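Local atomic coordinates of pyrethroid hydrolase (Sphingobium faniae, PDB entry 5Y57), a protein that hydrolyses the ester bond of pyrethroid insecticides such as cypermethrin and permethrin, as a member of the alpha/beta hydrolase superfamily. Residues V52-Y57 / T176-T181; W86-H91 / N183-R188. All blocks are in the same frame, centred on the assembly; numbering follows the deposited sequence.

Interaction 1. Residues V52-Y57 / T176-T181; sequences VDMEHY and TVPFGT. With PMS (phenylmethanesulfonic acid), chain G.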
# COMPACT_ATOMS: atom_id res chain seq x y z
N VAL A 52 9.61 15.92 0.83
CA VAL A 52 11.05 15.90 1.09
C VAL A 52 11.58 14.47 1.17
O VAL A 52 12.46 14.07 0.39
CB VAL A 52 11.37 16.68 2.38
CG1 VAL A 52 12.83 16.52 2.71
CG2 VAL A 52 11.02 18.16 2.19
N ASP A 53 11.11 13.68 2.14
CA ASP A 53 11.62 12.32 2.34
C ASP A 53 10.51 11.44 2.91
O ASP A 53 9.33 11.80 2.86
CB ASP A 53 12.87 12.30 3.24
CG ASP A 53 12.65 13.00 4.58
OD1 ASP A 53 11.48 13.26 4.95
OD2 ASP A 53 13.65 13.26 5.28
N MSE A 54 10.88 10.28 3.43
CA MSE A 54 9.86 9.31 3.85
C MSE A 54 9.18 9.71 5.14
O MSE A 54 7.98 9.55 5.26
CB MSE A 54 10.47 7.92 4.00
CG MSE A 54 10.61 7.22 2.66
SE MSE A 54 8.92 6.95 1.69
CE MSE A 54 8.37 5.24 2.54
N GLU A 55 9.97 10.18 6.11
CA GLU A 55 9.44 10.77 7.33
C GLU A 55 8.42 11.84 7.00
O GLU A 55 7.37 11.93 7.64
CB GLU A 55 10.58 11.37 8.17
CG GLU A 55 10.22 11.91 9.55
CD GLU A 55 9.44 13.23 9.53
OE1 GLU A 55 9.74 14.10 8.68
OE2 GLU A 55 8.51 13.38 10.37
N HIS A 56 8.73 12.67 6.01
CA HIS A 56 7.79 13.70 5.59
C HIS A 56 6.58 13.09 4.91
O HIS A 56 5.44 13.46 5.21
CB HIS A 56 8.49 14.70 4.67
CG HIS A 56 7.62 15.84 4.27
ND1 HIS A 56 7.50 16.27 2.96
CD2 HIS A 56 6.81 16.64 5.00
CE1 HIS A 56 6.68 17.30 2.91
NE2 HIS A 56 6.24 17.54 4.14
N TYR A 57 6.82 12.17 3.97
CA TYR A 57 5.74 11.52 3.22
C TYR A 57 4.74 10.85 4.16
O TYR A 57 3.52 10.99 3.98
CB TYR A 57 6.35 10.48 2.27
CG TYR A 57 5.45 9.92 1.18
CD1 TYR A 57 4.76 10.76 0.31
CD2 TYR A 57 5.32 8.56 1.01
CE1 TYR A 57 3.96 10.25 -0.68
CE2 TYR A 57 4.52 8.04 0.01
CZ TYR A 57 3.84 8.88 -0.83
OH TYR A 57 3.04 8.36 -1.84
N THR A 176 8.57 10.45 -6.55
CA THR A 176 9.38 9.25 -6.72
C THR A 176 10.09 8.83 -5.44
O THR A 176 10.76 7.80 -5.43
CB THR A 176 10.41 9.45 -7.84
OG1 THR A 176 11.25 10.57 -7.52
CG2 THR A 176 9.70 9.69 -9.17
N VAL A 177 9.89 9.59 -4.36
CA VAL A 177 10.56 9.32 -3.08
C VAL A 177 10.33 7.89 -2.56
O VAL A 177 11.32 7.22 -2.25
CB VAL A 177 10.17 10.39 -2.04
CG1 VAL A 177 10.69 10.05 -0.63
CG2 VAL A 177 10.64 11.77 -2.46
N PRO A 178 9.09 7.40 -2.41
CA PRO A 178 8.92 6.03 -1.88
C PRO A 178 9.52 4.94 -2.75
O PRO A 178 9.81 3.85 -2.25
CB PRO A 178 7.40 5.87 -1.77
CG PRO A 178 6.81 6.98 -2.59
CD PRO A 178 7.79 8.09 -2.51
N PHE A 179 9.68 5.18 -4.05
CA PHE A 179 10.24 4.17 -4.92
C PHE A 179 11.71 3.93 -4.64
O PHE A 179 12.22 2.86 -4.99
CB PHE A 179 10.10 4.56 -6.38
CG PHE A 179 8.75 4.33 -6.94
CD1 PHE A 179 8.43 3.10 -7.51
CD2 PHE A 179 7.80 5.33 -6.93
CE1 PHE A 179 7.19 2.89 -8.06
CE2 PHE A 179 6.56 5.13 -7.47
CZ PHE A 179 6.25 3.92 -8.04
N GLY A 180 12.37 4.87 -3.99
CA GLY A 180 13.81 4.83 -3.94
C GLY A 180 14.40 4.64 -2.57
O GLY A 180 15.61 4.48 -2.44
N THR A 181 13.56 4.65 -1.55
CA THR A 181 14.01 4.56 -0.18
C THR A 181 14.10 3.10 0.24
O THR A 181 13.18 2.32 -0.06
CB THR A 181 13.07 5.33 0.75
OG1 THR A 181 13.09 6.73 0.41
CG2 THR A 181 13.51 5.19 2.19
C PMS G . 2.19 0.03 -7.88
S PMS G . 0.96 0.82 -7.06
C1 PMS G . 2.97 0.78 -8.94
C2 PMS G . 2.44 1.90 -9.56
C3 PMS G . 3.19 2.57 -10.53
C4 PMS G . 4.45 2.12 -10.86
C5 PMS G . 4.98 1.00 -10.21
C6 PMS G . 4.24 0.32 -9.26
O2S PMS G . 1.39 1.81 -6.12
O1S PMS G . -0.12 1.30 -7.86
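One face of the Tyr57 ring is covered by Pro178, whose CD lies 4.1 Å above the ring plane and is offset toward the rim. The closest pair is Tyr57 CE2 and Pro178 CG, at 3.6 Å. The phenol and the pyrrolidine cross at about a right angle. The Phe179 ring turns its edge to the bound phenylmethanesulfonic acid, with Phe179 CE1 3.6 Å from ligand atom C5. Beside the tyrosine, selenomethionine Met54 bends at chi2 (-60°), which brings its SE within 3.7 Å of Pro178 CA; the further bend at chi3 turns only CE. Met54 CG slides past Thr181, 3.4 Å from Thr181 OG1. Val177 CG1 rests on the backbone of Asp53, 3.8 Å from its carbonyl carbon. Asp53 is the N-cap of helix 54-57, and its OD1 accepts from His56 N at 3.0 Å. The Tyr57 hydroxyl is hydrogen-bonded to His41 and Gln174, so the hydroxyl end is held by two polar partners while Pro178 packs against the ring. An alanine at this position would remove the ring, and is likely to leave a gap beside Pro178 and to deprive His41 and Gln174 of their shared partner. No hydrogen bond joins the two segments. Their contact is apolar packing, and it sets helix 54-57 against the short helix 177-180 that carries Phe179 to the ligand.

Interaction 2. Residues W86-H91 / N183-R188; sequences WLAQHH and NPMEGR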
# COMPACT_ATOMS: atom_id res chain seq x y z
N TRP A 86 8.42 1.47 6.45
CA TRP A 86 9.14 2.59 7.05
C TRP A 86 8.54 2.95 8.41
O TRP A 86 9.26 3.11 9.40
CB TRP A 86 9.14 3.79 6.09
CG TRP A 86 10.05 4.91 6.53
CD1 TRP A 86 11.31 5.18 6.06
CD2 TRP A 86 9.78 5.90 7.53
NE1 TRP A 86 11.84 6.26 6.71
CE2 TRP A 86 10.91 6.73 7.62
CE3 TRP A 86 8.68 6.16 8.37
CZ2 TRP A 86 10.98 7.80 8.50
CZ3 TRP A 86 8.75 7.23 9.25
CH2 TRP A 86 9.89 8.03 9.31
N LEU A 87 7.21 3.10 8.48
CA LEU A 87 6.54 3.43 9.74
C LEU A 87 6.78 2.37 10.82
O LEU A 87 6.99 2.70 11.99
CB LEU A 87 5.05 3.58 9.50
CG LEU A 87 4.62 4.84 8.75
CD1 LEU A 87 3.29 4.62 8.07
CD2 LEU A 87 4.58 6.03 9.66
N ALA A 88 6.72 1.09 10.44
CA ALA A 88 6.94 0.02 11.40
C ALA A 88 8.24 0.23 12.15
O ALA A 88 8.30 0.10 13.37
CB ALA A 88 6.94 -1.33 10.69
N GLN A 89 9.29 0.59 11.42
CA GLN A 89 10.62 0.67 12.01
C GLN A 89 10.72 1.85 12.95
O GLN A 89 11.45 1.78 13.95
CB GLN A 89 11.67 0.76 10.89
CG GLN A 89 12.95 1.47 11.28
CD GLN A 89 13.72 0.70 12.32
OE1 GLN A 89 13.60 -0.53 12.41
NE2 GLN A 89 14.51 1.41 13.13
N HIS A 90 9.99 2.93 12.66
CA HIS A 90 10.07 4.11 13.50
C HIS A 90 8.99 4.16 14.58
O HIS A 90 9.16 4.89 15.56
CB HIS A 90 9.98 5.38 12.63
CG HIS A 90 11.18 5.58 11.75
ND1 HIS A 90 11.40 4.84 10.60
CD2 HIS A 90 12.24 6.41 11.86
CE1 HIS A 90 12.53 5.22 10.04
NE2 HIS A 90 13.06 6.18 10.78
N HIS A 91 7.90 3.40 14.45
CA HIS A 91 6.86 3.35 15.48
C HIS A 91 6.51 1.92 15.87
O HIS A 91 5.33 1.57 15.98
CB HIS A 91 5.62 4.11 15.03
CG HIS A 91 5.89 5.52 14.62
ND1 HIS A 91 5.84 6.57 15.50
CD2 HIS A 91 6.24 6.04 13.42
CE1 HIS A 91 6.14 7.69 14.86
NE2 HIS A 91 6.38 7.40 13.60
N ASN A 183 14.15 -0.25 2.75
CA ASN A 183 13.42 -0.63 3.96
C ASN A 183 14.33 -0.48 5.16
O ASN A 183 15.35 -1.17 5.24
CB ASN A 183 12.92 -2.07 3.84
CG ASN A 183 12.03 -2.47 5.02
OD1 ASN A 183 12.05 -1.85 6.07
ND2 ASN A 183 11.25 -3.52 4.82
N PRO A 184 13.99 0.36 6.14
CA PRO A 184 14.84 0.51 7.33
C PRO A 184 14.55 -0.47 8.45
O PRO A 184 15.16 -0.34 9.52
CB PRO A 184 14.51 1.93 7.78
CG PRO A 184 13.10 2.18 7.29
CD PRO A 184 12.75 1.12 6.28
N MSE A 185 13.66 -1.43 8.26
CA MSE A 185 13.24 -2.29 9.38
C MSE A 185 14.39 -3.08 9.98
O MSE A 185 15.10 -3.80 9.28
CB MSE A 185 12.14 -3.25 8.94
CG MSE A 185 10.79 -2.60 8.92
SE MSE A 185 9.47 -3.67 7.99
CE MSE A 185 9.08 -4.88 9.52
N GLU A 186 14.57 -2.91 11.29
CA GLU A 186 15.62 -3.58 12.03
C GLU A 186 15.12 -3.95 13.42
O GLU A 186 14.25 -3.27 13.99
CB GLU A 186 16.86 -2.68 12.16
CG GLU A 186 16.71 -1.76 13.34
CD GLU A 186 17.83 -0.79 13.49
OE1 GLU A 186 18.86 -0.98 12.81
OE2 GLU A 186 17.64 0.17 14.29
N GLY A 187 15.68 -5.02 13.96
CA GLY A 187 15.41 -5.45 15.33
C GLY A 187 13.96 -5.53 15.77
O GLY A 187 13.20 -6.41 15.33
N ARG A 188 13.56 -4.61 16.64
CA ARG A 188 12.23 -4.65 17.23
C ARG A 188 11.13 -4.71 16.17
O ARG A 188 10.11 -5.36 16.38
CB ARG A 188 12.04 -3.42 18.13
CG ARG A 188 10.99 -3.59 19.19
CD ARG A 188 10.49 -2.26 19.72
NE ARG A 188 9.27 -2.47 20.48
CZ ARG A 188 8.72 -1.56 21.27
NH1 ARG A 188 9.31 -0.37 21.41
NH2 ARG A 188 7.60 -1.84 21.93
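The C-terminal half of helix 80-90, which follows the probable nucleophile elbow of this alpha/beta hydrolase, is flanked here by the irregular loop between the short helix 177-180 and strand 194-199. Gln89 makes the one hydrogen bond across the contact. Its OE1 accepts from Glu186 N at 2.8 Å, with an N-H...O angle of 146°. The donor stands above the carbonyl plane. Gln89 OE1 also sits 3.2 Å from Glu186 O and 3.3 Å from Pro184 O, acceptors it cannot bond. Gln89 CG lies anti to its own backbone N (chi1 153°), and a bend at chi2 then turns the amide along the loop backbone. Gln89 CB passes 3.7 Å from Met185 CA. The Glu186 carboxylate is turned 83° from the amide plane, and its OE2 remains 3.6 Å from Gln89 NE2 without a bond. Pro184 packs on the preceding helical turn, where its CG approaches Trp86 CD1 to 3.7 Å, with the two side chains nearly perpendicular. The same CG lies at the edge of the His90 imidazole. That ring is steadied within the helix: ND1 donates to Trp86 O at 3.0 Å, close to the imidazole plane, and CE1 lies over the rim of the Trp86 ring. Deeper in, selenomethionine Met185 brings CE to 4.3 Å from Ala88 CB. Asn183 OD1 accepts from Met185 N, forming an Asx turn, and its ND2 bonds to Thr106 O. The chemistry is therefore mixed: proline and selenomethionine supply apolar contact, while one amide oxygen takes a main-chain N-H that probably offsets its crowding by two carbonyl oxygens.

The two contacts meet at Trp86, which belongs to interaction 2 but packs on Met54 and Glu55 of interaction 1. Helix 54-57 touches both helix 80-90 and the short helix 177-180. Residues 176-181 and 183-188 follow one another closely in the chain, so one continuous run lies first along helix 54-57 and then along helix 80-90. Both contacts are partly buried. Interaction 1 has more buried residues and is the one beside the ligand pocket; its cross-segment chemistry is apolar. Interaction 2 runs out to the surface at His90 and Glu186, and there a side-chain to backbone hydrogen bond joins the packing.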